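PDB 5H80: carboxylase from Deinococcus radiodurans, which probably carries out the ATP-dependent carboxylation of biotin, as the biotin carboxylase domain of a single-chain bacterial carboxylase. Local coordinates for residues V240-D245 against G300-L305; T250-R255 against E330-D335; E324-E329 against A368-V373. All blocks are in the same frame, centred on the assembly; numbering follows the deposited sequence.

Interaction 1: V240-D245 against G300-L305; sequences VQVAGD and GTFEFL
Val240 pairs with Phe302, and Val242 with Gly300, in the antiparallel hydrogen-bonded pairs that join the two inner strands of a four-stranded sheet, part of the ATP-grasp fold of this carboxylase. Val240, with the most surface buried here, is tied through both backbone polar atoms: its N reaches Phe302 O at 2.7 Å, and its O accepts from Phe302 N at 3.2 Å. The same Val240 O takes a CA-H...O contact from Thr301 CA (3.4 Å) and lies at the edge of the Phe302 ring, near its plane. Phe302 turns its ring back beside its own N (chi1 -64°), toward the Gly300 end of the strand. There Gly300 adds no side chain on this face, and Phe302 CD2 meets the CG2 branch of Val242 obliquely, at 3.8 Å. The other methyl pairing is looser, Val240 CG2 standing 4.2 Å from Phe304 CE2. Helix 277-293 covers these apolar side chains with Leu283, Ala287, Leu290 and Ala291. On the other face, Gln241 and Thr301 form the non-hydrogen-bonded pair. A water bridges Gln241 NE2 and Thr301 OG1, while Gln241 OE1 is held by Arg255. Val242 O accepts two bonds, from Gly300 N and from Gln241 NE2, each 3.2 Å long, the donors arriving from opposite faces of its carbonyl plane.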
loop_
_atom_site.group_PDB
_atom_site.type_symbol
_atom_site.label_atom_id
_atom_site.label_comp_id
_atom_site.label_asym_id
_atom_site.label_seq_id
_atom_site.Cartn_x
_atom_site.Cartn_y
_atom_site.Cartn_z
ATOM N N VAL A 240 -14.227 -17.400 -5.044
ATOM C CA VAL A 240 -13.025 -17.946 -4.388
ATOM C C VAL A 240 -11.840 -17.868 -5.285
ATOM O O VAL A 240 -11.879 -18.311 -6.398
ATOM C CB VAL A 240 -13.224 -19.429 -3.906
ATOM C CG1 VAL A 240 -11.942 -19.952 -3.433
ATOM C CG2 VAL A 240 -14.341 -19.576 -2.897
ATOM N N GLN A 241 -10.708 -17.275 -4.809
ATOM C CA GLN A 241 -9.469 -17.256 -5.547
ATOM C C GLN A 241 -8.692 -18.546 -5.382
ATOM O O GLN A 241 -8.341 -18.903 -4.200
ATOM C CB GLN A 241 -8.600 -16.091 -4.982
ATOM C CG GLN A 241 -7.305 -15.966 -5.686
ATOM C CD GLN A 241 -7.454 -15.421 -7.163
ATOM O OE1 GLN A 241 -7.865 -14.327 -7.374
ATOM N NE2 GLN A 241 -7.253 -16.368 -8.170
ATOM N N VAL A 242 -8.481 -19.216 -6.516
ATOM C CA VAL A 242 -7.615 -20.347 -6.660
ATOM C C VAL A 242 -6.305 -20.140 -7.376
ATOM O O VAL A 242 -6.104 -19.305 -8.239
ATOM C CB VAL A 242 -8.399 -21.548 -7.253
ATOM C CG1 VAL A 242 -7.532 -22.754 -7.543
ATOM C CG2 VAL A 242 -9.537 -21.931 -6.298
ATOM N N ALA A 243 -5.374 -20.958 -6.967
ATOM C CA ALA A 243 -4.117 -21.125 -7.630
ATOM C C ALA A 243 -3.755 -22.575 -7.674
ATOM O O ALA A 243 -3.904 -23.332 -6.673
ATOM C CB ALA A 243 -2.947 -20.330 -6.882
ATOM N N GLY A 244 -3.010 -22.921 -8.692
ATOM C CA GLY A 244 -2.442 -24.273 -8.892
ATOM C C GLY A 244 -1.173 -24.380 -9.659
ATOM O O GLY A 244 -0.792 -23.495 -10.443
ATOM N N ASP A 245 -0.485 -25.489 -9.485
ATOM C CA ASP A 245 0.784 -25.692 -10.217
ATOM C C ASP A 245 0.701 -26.892 -11.158
ATOM O O ASP A 245 1.714 -27.460 -11.610
ATOM C CB ASP A 245 1.904 -25.742 -9.243
ATOM C CG ASP A 245 1.812 -26.925 -8.324
ATOM O OD1 ASP A 245 0.917 -27.885 -8.500
ATOM O OD2 ASP A 245 2.540 -26.870 -7.328
ATOM N N GLY A 300 -7.286 -18.873 -11.132
ATOM C CA GLY A 300 -8.641 -18.937 -11.599
ATOM C C GLY A 300 -9.569 -18.571 -10.464
ATOM O O GLY A 300 -9.067 -18.677 -9.293
ATOM N N THR A 301 -10.782 -18.135 -10.754
ATOM C CA THR A 301 -11.725 -17.753 -9.736
ATOM C C THR A 301 -12.997 -18.634 -9.978
ATOM O O THR A 301 -13.380 -18.756 -11.117
ATOM C CB THR A 301 -12.057 -16.327 -9.814
ATOM O OG1 THR A 301 -10.864 -15.546 -9.601
ATOM C CG2 THR A 301 -13.195 -15.876 -8.885
ATOM N N PHE A 302 -13.625 -19.108 -8.907
ATOM C CA PHE A 302 -14.870 -19.802 -8.924
ATOM C C PHE A 302 -15.903 -18.907 -8.212
ATOM O O PHE A 302 -15.740 -18.582 -6.997
ATOM C CB PHE A 302 -14.688 -21.125 -8.262
ATOM C CG PHE A 302 -13.772 -21.992 -8.981
ATOM C CD1 PHE A 302 -14.275 -22.798 -10.029
ATOM C CD2 PHE A 302 -12.377 -21.900 -8.808
ATOM C CE1 PHE A 302 -13.417 -23.593 -10.786
ATOM C CE2 PHE A 302 -11.509 -22.654 -9.615
ATOM C CZ PHE A 302 -12.047 -23.520 -10.569
ATOM N N GLU A 303 -16.918 -18.531 -8.963
ATOM C CA GLU A 303 -18.001 -17.568 -8.597
ATOM C C GLU A 303 -19.262 -18.356 -8.078
ATOM O O GLU A 303 -19.652 -19.365 -8.668
ATOM C CB GLU A 303 -18.392 -16.577 -9.638
ATOM C CG GLU A 303 -17.216 -15.795 -10.134
ATOM C CD GLU A 303 -17.627 -14.764 -11.198
ATOM O OE1 GLU A 303 -18.805 -14.800 -11.634
ATOM O OE2 GLU A 303 -16.789 -13.937 -11.555
ATOM N N PHE A 304 -19.834 -17.855 -7.007
ATOM C CA PHE A 304 -21.056 -18.439 -6.445
ATOM C C PHE A 304 -22.060 -17.345 -6.077
ATOM O O PHE A 304 -21.697 -16.211 -5.762
ATOM C CB PHE A 304 -20.734 -19.225 -5.163
ATOM C CG PHE A 304 -19.756 -20.290 -5.322
ATOM C CD1 PHE A 304 -20.127 -21.638 -5.562
ATOM C CD2 PHE A 304 -18.358 -20.030 -5.202
ATOM C CE1 PHE A 304 -19.265 -22.629 -5.652
ATOM C CE2 PHE A 304 -17.405 -21.098 -5.323
ATOM C CZ PHE A 304 -17.855 -22.416 -5.599
ATOM N N LEU A 305 -23.343 -17.719 -6.114
ATOM C CA LEU A 305 -24.407 -17.001 -5.448
ATOM C C LEU A 305 -24.734 -17.755 -4.152
ATOM O O LEU A 305 -24.830 -19.007 -4.111
ATOM C CB LEU A 305 -25.689 -16.880 -6.306
ATOM C CG LEU A 305 -25.525 -16.109 -7.638
ATOM C CD1 LEU A 305 -26.868 -16.128 -8.359
ATOM C CD2 LEU A 305 -24.978 -14.745 -7.348
HETATM O O HOH W 1 -8.381 -15.697 -10.657
#

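Interaction 2: T250-R255 against E330-D335; sequences THLWER and EWCGTD. With EDO (1,2-ethanediol), chain G.
Trp331 and Cys332, at the end of helix 325-332, pack on Leu252, Trp253 and Glu254 without a hydrogen bond between the two segments. The apolar part centres on the far corner of the Trp331 six-membered ring: CZ3 lies 3.8 Å from Trp253 CB and 3.7 Å from the backbone oxygen of Glu254. With chi1 at -179°, CG opposite the main-chain nitrogen, the Trp331 indole is carried across to the strand. The two indoles meet obliquely, their planes 60° apart. Leu252 fills in beside them, its CG 4.3 Å from Thr334 CG2. The sulfur-aromatic contact is made by Cys332 SG, which sits at the edge of the Trp253 six-membered ring, 3.6 Å from CE3. Polar interactions lie within the strand or beyond it. Trp253 N donates to His251 ND1 (3.0 Å) in the plane of the imidazole, whose CE1 in turn lies over the Trp253 ring, toward its rim. Glu254 pairs with Arg280 and with the backbone N of Ala272. On the far side of the helix Glu330 OE2 accepts from O1 of a 1,2-ethanediol (2.7 Å), probably from the crystallisation liquor, and forms a salt bridge with Arg403. With an alanine at Glu330 the Arg403 guanidinium would probably lose this carboxylate, and the diol its acceptor. Gly333, at positive phi, breaks the helical course, and Asp335 then N-caps helix 336-344: a helix end and loop leading into the next helix, packed on the outer strand of the ATP-grasp sheet.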
loop_
_atom_site.group_PDB
_atom_site.type_symbol
_atom_site.label_atom_id
_atom_site.label_comp_id
_atom_site.label_asym_id
_atom_site.label_seq_id
_atom_site.Cartn_x
_atom_site.Cartn_y
_atom_site.Cartn_z
ATOM N N THR A 250 -4.413 -24.697 -4.301
ATOM C CA THR A 250 -4.624 -23.934 -3.107
ATOM C C THR A 250 -5.547 -22.752 -3.356
ATOM O O THR A 250 -6.133 -22.603 -4.467
ATOM C CB THR A 250 -3.269 -23.517 -2.514
ATOM O OG1 THR A 250 -3.408 -23.116 -1.160
ATOM C CG2 THR A 250 -2.677 -22.365 -3.336
ATOM N N HIS A 251 -5.733 -21.910 -2.343
ATOM C CA HIS A 251 -6.684 -20.859 -2.326
ATOM C C HIS A 251 -6.127 -19.641 -1.563
ATOM O O HIS A 251 -5.240 -19.759 -0.718
ATOM C CB HIS A 251 -8.026 -21.259 -1.819
ATOM C CG HIS A 251 -8.073 -21.479 -0.318
ATOM N ND1 HIS A 251 -8.242 -20.481 0.600
ATOM C CD2 HIS A 251 -7.848 -22.604 0.407
ATOM C CE1 HIS A 251 -8.236 -21.001 1.839
ATOM N NE2 HIS A 251 -7.907 -22.249 1.727
ATOM N N LEU A 252 -6.637 -18.512 -1.934
ATOM C CA LEU A 252 -6.480 -17.190 -1.192
ATOM C C LEU A 252 -7.849 -16.708 -0.640
ATOM O O LEU A 252 -8.176 -15.501 -0.732
ATOM C CB LEU A 252 -5.718 -16.117 -1.979
ATOM C CG LEU A 252 -4.229 -16.260 -2.188
ATOM C CD1 LEU A 252 -3.492 -16.478 -0.849
ATOM C CD2 LEU A 252 -4.040 -17.345 -3.155
ATOM N N TRP A 253 -8.707 -17.636 -0.145
ATOM C CA TRP A 253 -9.979 -17.330 0.439
ATOM C C TRP A 253 -10.918 -16.653 -0.573
ATOM O O TRP A 253 -10.780 -16.867 -1.785
ATOM C CB TRP A 253 -9.820 -16.487 1.788
ATOM C CG TRP A 253 -9.005 -17.323 2.802
ATOM C CD1 TRP A 253 -9.465 -18.238 3.697
ATOM C CD2 TRP A 253 -7.611 -17.172 3.059
ATOM N NE1 TRP A 253 -8.431 -18.703 4.462
ATOM C CE2 TRP A 253 -7.276 -18.090 4.080
ATOM C CE3 TRP A 253 -6.582 -16.372 2.460
ATOM C CZ2 TRP A 253 -5.952 -18.191 4.589
ATOM C CZ3 TRP A 253 -5.233 -16.532 2.959
ATOM C CH2 TRP A 253 -4.987 -17.357 4.016
ATOM N N GLU A 254 -11.770 -15.764 -0.107
ATOM C CA GLU A 254 -12.866 -15.245 -0.855
ATOM C C GLU A 254 -12.873 -13.777 -1.103
ATOM O O GLU A 254 -12.278 -12.962 -0.356
ATOM C CB GLU A 254 -14.200 -15.676 -0.262
ATOM C CG GLU A 254 -14.851 -14.911 0.869
ATOM C CD GLU A 254 -14.075 -14.912 2.202
ATOM O OE1 GLU A 254 -13.186 -15.766 2.343
ATOM O OE2 GLU A 254 -14.479 -14.075 3.009
ATOM N N ARG A 255 -13.786 -13.358 -1.991
ATOM C CA ARG A 255 -14.142 -11.933 -2.220
ATOM C C ARG A 255 -15.624 -11.831 -2.443
ATOM O O ARG A 255 -16.242 -12.833 -2.910
ATOM C CB ARG A 255 -13.487 -11.368 -3.489
ATOM C CG ARG A 255 -12.018 -11.185 -3.534
ATOM C CD ARG A 255 -11.431 -10.765 -4.881
ATOM N NE ARG A 255 -11.550 -11.741 -5.962
ATOM C CZ ARG A 255 -10.584 -12.522 -6.395
ATOM N NH1 ARG A 255 -9.347 -12.531 -5.849
ATOM N NH2 ARG A 255 -10.827 -13.302 -7.407
ATOM N N GLU A 330 -4.076 -7.150 -1.176
ATOM C CA GLU A 330 -3.813 -6.256 -0.039
ATOM C C GLU A 330 -4.299 -6.899 1.291
ATOM O O GLU A 330 -3.614 -6.722 2.367
ATOM C CB GLU A 330 -4.429 -4.895 -0.327
ATOM C CG GLU A 330 -3.863 -4.032 -1.469
ATOM C CD GLU A 330 -2.452 -3.896 -1.396
ATOM O OE1 GLU A 330 -1.953 -3.465 -0.308
ATOM O OE2 GLU A 330 -1.769 -4.313 -2.299
ATOM N N TRP A 331 -5.469 -7.539 1.296
ATOM C CA TRP A 331 -5.899 -8.312 2.449
ATOM C C TRP A 331 -4.870 -9.387 2.865
ATOM O O TRP A 331 -4.504 -9.468 4.076
ATOM C CB TRP A 331 -7.294 -8.923 2.215
ATOM C CG TRP A 331 -7.824 -9.711 3.347
ATOM C CD1 TRP A 331 -7.697 -9.437 4.738
ATOM C CD2 TRP A 331 -8.534 -10.893 3.241
ATOM N NE1 TRP A 331 -8.340 -10.391 5.453
ATOM C CE2 TRP A 331 -8.915 -11.287 4.559
ATOM C CE3 TRP A 331 -9.035 -11.646 2.132
ATOM C CZ2 TRP A 331 -9.704 -12.392 4.805
ATOM C CZ3 TRP A 331 -9.742 -12.766 2.383
ATOM C CH2 TRP A 331 -10.093 -13.170 3.743
ATOM N N CYS A 332 -4.419 -10.239 1.932
ATOM C CA CYS A 332 -3.617 -11.426 2.204
ATOM C C CYS A 332 -2.115 -11.082 2.300
ATOM O O CYS A 332 -1.336 -11.883 2.802
ATOM C CB CYS A 332 -3.849 -12.506 1.161
ATOM S SG CYS A 332 -5.538 -13.217 1.185
ATOM N N GLY A 333 -1.680 -9.926 1.766
ATOM C CA GLY A 333 -0.263 -9.589 1.598
ATOM C C GLY A 333 0.443 -10.542 0.690
ATOM O O GLY A 333 1.270 -11.365 1.145
ATOM N N THR A 334 -0.031 -10.591 -0.578
ATOM C CA THR A 334 0.507 -11.520 -1.528
ATOM C C THR A 334 0.469 -10.762 -2.872
ATOM O O THR A 334 -0.476 -9.970 -3.102
ATOM C CB THR A 334 -0.343 -12.843 -1.581
ATOM O OG1 THR A 334 0.347 -13.856 -2.250
ATOM C CG2 THR A 334 -1.659 -12.813 -2.323
ATOM N N ASP A 335 1.431 -11.053 -3.712
ATOM C CA ASP A 335 1.441 -10.622 -5.125
ATOM C C ASP A 335 0.935 -11.802 -6.055
ATOM O O ASP A 335 1.725 -12.808 -6.336
ATOM C CB ASP A 335 2.816 -10.242 -5.510
ATOM C CG ASP A 335 2.921 -9.553 -6.872
ATOM O OD1 ASP A 335 2.095 -9.908 -7.816
ATOM O OD2 ASP A 335 3.766 -8.617 -7.036
HETATM C C1 EDO G . 0.820 -5.941 -3.635
HETATM O O1 EDO G . 0.314 -6.052 -2.291
HETATM C C2 EDO G . 1.496 -7.169 -4.158
HETATM O O2 EDO G . 2.496 -7.422 -3.148
#

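Interaction 3: E324-E329 against A368-V373; sequences EHTVTE and AVQARV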
loop_
_atom_site.group_PDB
_atom_site.type_symbol
_atom_site.label_atom_id
_atom_site.label_comp_id
_atom_site.label_asym_id
_atom_site.label_seq_id
_atom_site.Cartn_x
_atom_site.Cartn_y
_atom_site.Cartn_z
ATOM N N GLU A 324 -10.631 -7.674 -9.742
ATOM C CA GLU A 324 -10.618 -7.562 -8.315
ATOM C C GLU A 324 -9.501 -8.356 -7.583
ATOM O O GLU A 324 -9.655 -8.541 -6.368
ATOM C CB GLU A 324 -11.997 -7.827 -7.745
ATOM C CG GLU A 324 -12.564 -9.143 -7.953
ATOM C CD GLU A 324 -13.266 -9.391 -9.294
ATOM O OE1 GLU A 324 -12.990 -8.691 -10.290
ATOM O OE2 GLU A 324 -14.125 -10.325 -9.320
ATOM N N HIS A 325 -8.462 -8.904 -8.305
ATOM C CA HIS A 325 -7.432 -9.720 -7.708
ATOM C C HIS A 325 -6.715 -8.744 -6.696
ATOM O O HIS A 325 -6.281 -9.252 -5.651
ATOM C CB HIS A 325 -6.421 -10.201 -8.727
ATOM C CG HIS A 325 -5.518 -9.107 -9.255
ATOM N ND1 HIS A 325 -5.867 -8.224 -10.241
ATOM C CD2 HIS A 325 -4.268 -8.723 -8.846
ATOM C CE1 HIS A 325 -4.866 -7.356 -10.472
ATOM N NE2 HIS A 325 -3.878 -7.644 -9.634
ATOM N N THR A 326 -6.777 -7.456 -7.028
ATOM C CA THR A 326 -6.124 -6.438 -6.102
ATOM C C THR A 326 -6.560 -6.507 -4.599
ATOM O O THR A 326 -5.686 -6.356 -3.628
ATOM C CB THR A 326 -6.432 -5.050 -6.552
ATOM O OG1 THR A 326 -7.842 -4.938 -6.552
ATOM C CG2 THR A 326 -5.849 -4.777 -7.975
ATOM N N VAL A 327 -7.823 -6.664 -4.308
ATOM C CA VAL A 327 -8.288 -6.703 -2.875
ATOM C C VAL A 327 -7.755 -7.875 -2.063
ATOM O O VAL A 327 -7.400 -7.733 -0.886
ATOM C CB VAL A 327 -9.823 -6.626 -2.684
ATOM C CG1 VAL A 327 -10.333 -5.216 -2.676
ATOM C CG2 VAL A 327 -10.594 -7.432 -3.718
ATOM N N THR A 328 -7.650 -9.045 -2.699
ATOM C CA THR A 328 -7.090 -10.183 -2.113
ATOM C C THR A 328 -5.636 -9.963 -1.855
ATOM O O THR A 328 -5.147 -10.313 -0.799
ATOM C CB THR A 328 -7.228 -11.374 -3.100
ATOM O OG1 THR A 328 -8.621 -11.660 -3.266
ATOM C CG2 THR A 328 -6.516 -12.607 -2.646
ATOM N N GLU A 329 -4.951 -9.375 -2.830
ATOM C CA GLU A 329 -3.509 -9.011 -2.653
ATOM C C GLU A 329 -3.338 -8.202 -1.381
ATOM O O GLU A 329 -2.425 -8.493 -0.592
ATOM C CB GLU A 329 -3.031 -8.219 -3.916
ATOM C CG GLU A 329 -2.866 -9.148 -5.128
ATOM C CD GLU A 329 -2.060 -8.487 -6.275
ATOM O OE1 GLU A 329 -2.081 -7.251 -6.379
ATOM O OE2 GLU A 329 -1.395 -9.191 -7.026
ATOM N N ALA A 368 -10.270 -5.505 3.369
ATOM C CA ALA A 368 -9.987 -4.500 2.282
ATOM C C ALA A 368 -11.188 -4.409 1.317
ATOM O O ALA A 368 -12.091 -5.335 1.289
ATOM C CB ALA A 368 -8.743 -4.864 1.536
ATOM N N VAL A 369 -11.283 -3.303 0.659
ATOM C CA VAL A 369 -12.286 -3.075 -0.374
ATOM C C VAL A 369 -11.628 -2.354 -1.592
ATOM O O VAL A 369 -10.812 -1.459 -1.456
ATOM C CB VAL A 369 -13.469 -2.281 0.163
ATOM C CG1 VAL A 369 -13.180 -0.833 0.639
ATOM C CG2 VAL A 369 -14.538 -2.039 -0.827
ATOM N N GLN A 370 -12.124 -2.688 -2.778
ATOM C CA GLN A 370 -11.793 -2.015 -4.000
ATOM C C GLN A 370 -12.986 -1.297 -4.551
ATOM O O GLN A 370 -14.110 -1.861 -4.547
ATOM C CB GLN A 370 -11.308 -3.010 -5.094
ATOM C CG GLN A 370 -11.198 -2.394 -6.544
ATOM C CD GLN A 370 -10.446 -3.266 -7.497
ATOM O OE1 GLN A 370 -9.210 -3.248 -7.551
ATOM N NE2 GLN A 370 -11.148 -4.033 -8.298
ATOM N N ALA A 371 -12.812 -0.067 -4.953
ATOM C CA ALA A 371 -13.885 0.621 -5.674
ATOM C C ALA A 371 -13.385 0.877 -7.152
ATOM O O ALA A 371 -12.268 1.276 -7.373
ATOM C CB ALA A 371 -14.284 1.868 -5.035
ATOM N N ARG A 372 -14.249 0.575 -8.151
ATOM C CA ARG A 372 -13.901 0.924 -9.527
ATOM C C ARG A 372 -14.355 2.399 -9.869
ATOM O O ARG A 372 -15.594 2.738 -9.889
ATOM C CB ARG A 372 -14.642 -0.089 -10.374
ATOM C CG ARG A 372 -14.264 -1.603 -10.078
ATOM C CD ARG A 372 -14.698 -2.567 -11.235
ATOM N NE ARG A 372 -14.568 -4.010 -10.882
ATOM C CZ ARG A 372 -14.739 -5.023 -11.752
ATOM N NH1 ARG A 372 -14.876 -4.781 -13.034
ATOM N NH2 ARG A 372 -14.672 -6.277 -11.353
ATOM N N VAL A 373 -13.377 3.244 -10.120
ATOM C CA VAL A 373 -13.594 4.620 -10.622
ATOM C C VAL A 373 -13.783 4.665 -12.115
ATOM O O VAL A 373 -12.837 4.260 -12.838
ATOM C CB VAL A 373 -12.542 5.563 -10.094
ATOM C CG1 VAL A 373 -12.861 6.989 -10.483
ATOM C CG2 VAL A 373 -12.408 5.371 -8.574
#
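Glu324 and Arg372 meet in a salt bridge, with OE1 of the acid 3.1 Å from NH2. One oxygen meets one nitrogen at an oblique approach, and the carboxylate and guanidinium planes are 41° apart. Arg372 spans the distance with a chain extended from CG to NE, and the Glu324 chain bends at chi2 to bring OE1 to the arginine. Next to this pair, Gln370 reaches out from the strand, its CG anti to the backbone N (chi1 168°), and places OE1 against Thr326 OG1. The hydroxyl donates there, though the modelled 2.4 Å is very short and its exact length doubtful. The amide nitrogen of Gln370 passes 3.6 Å from Glu324 CA. Val327 lies over the backbone of Val369 and Gln370, but it is deposited in two conformers and its closest approaches are uncertain. Ala368 CB stands 4.0 Å from Val327 O. Helix 325-329 runs nearly antiparallel to strand 368-373, axes 7.6 Å apart at 154°, where the ATP-grasp fold meets the C-terminal part of the biotin carboxylase; in relatives this junction lines the bicarbonate and biotin site, and probably does so here. In the next shell, Glu268 on the neighbouring strand 264-270 holds both Gln370 NE2 and Arg372 NH2, which settles the turn of the amide and leaves its oxygen toward Thr326. Lys265 binds Glu324 OE2, near the like-charged Glu239. On the helix, Glu329 N bonds to His325 O at 3.1 Å. Farther out, Arg46 reaches His325 NE2 and Glu329 OE2, while Glu329 OE1 goes to Arg403.

Interactions 1 and 2 share one sheet, strand 236-245 lying between 249-256 and 299-306, and their centres are 11 Å apart. Interactions 2 and 3 share helix 325-332, also 11 Å apart. Arg255 connects all three: its NH1 lies 2.8 Å from Gln241 OE1 of interaction 1 and 2.8 Å from Thr328 OG1 of interaction 3. Interactions 1 and 3 do not touch, nearest atoms about 5 Å apart, yet Lys265 pairs with both Glu303 and Glu324. Glu324, Arg372 and Lys265 correspond to residues at the bicarbonate and biotin site of related biotin carboxylases, which interaction 3 probably borders. Arg403 joins Glu329 to Glu330, where the ethanediol also bonds to Arg430 of the second subunit.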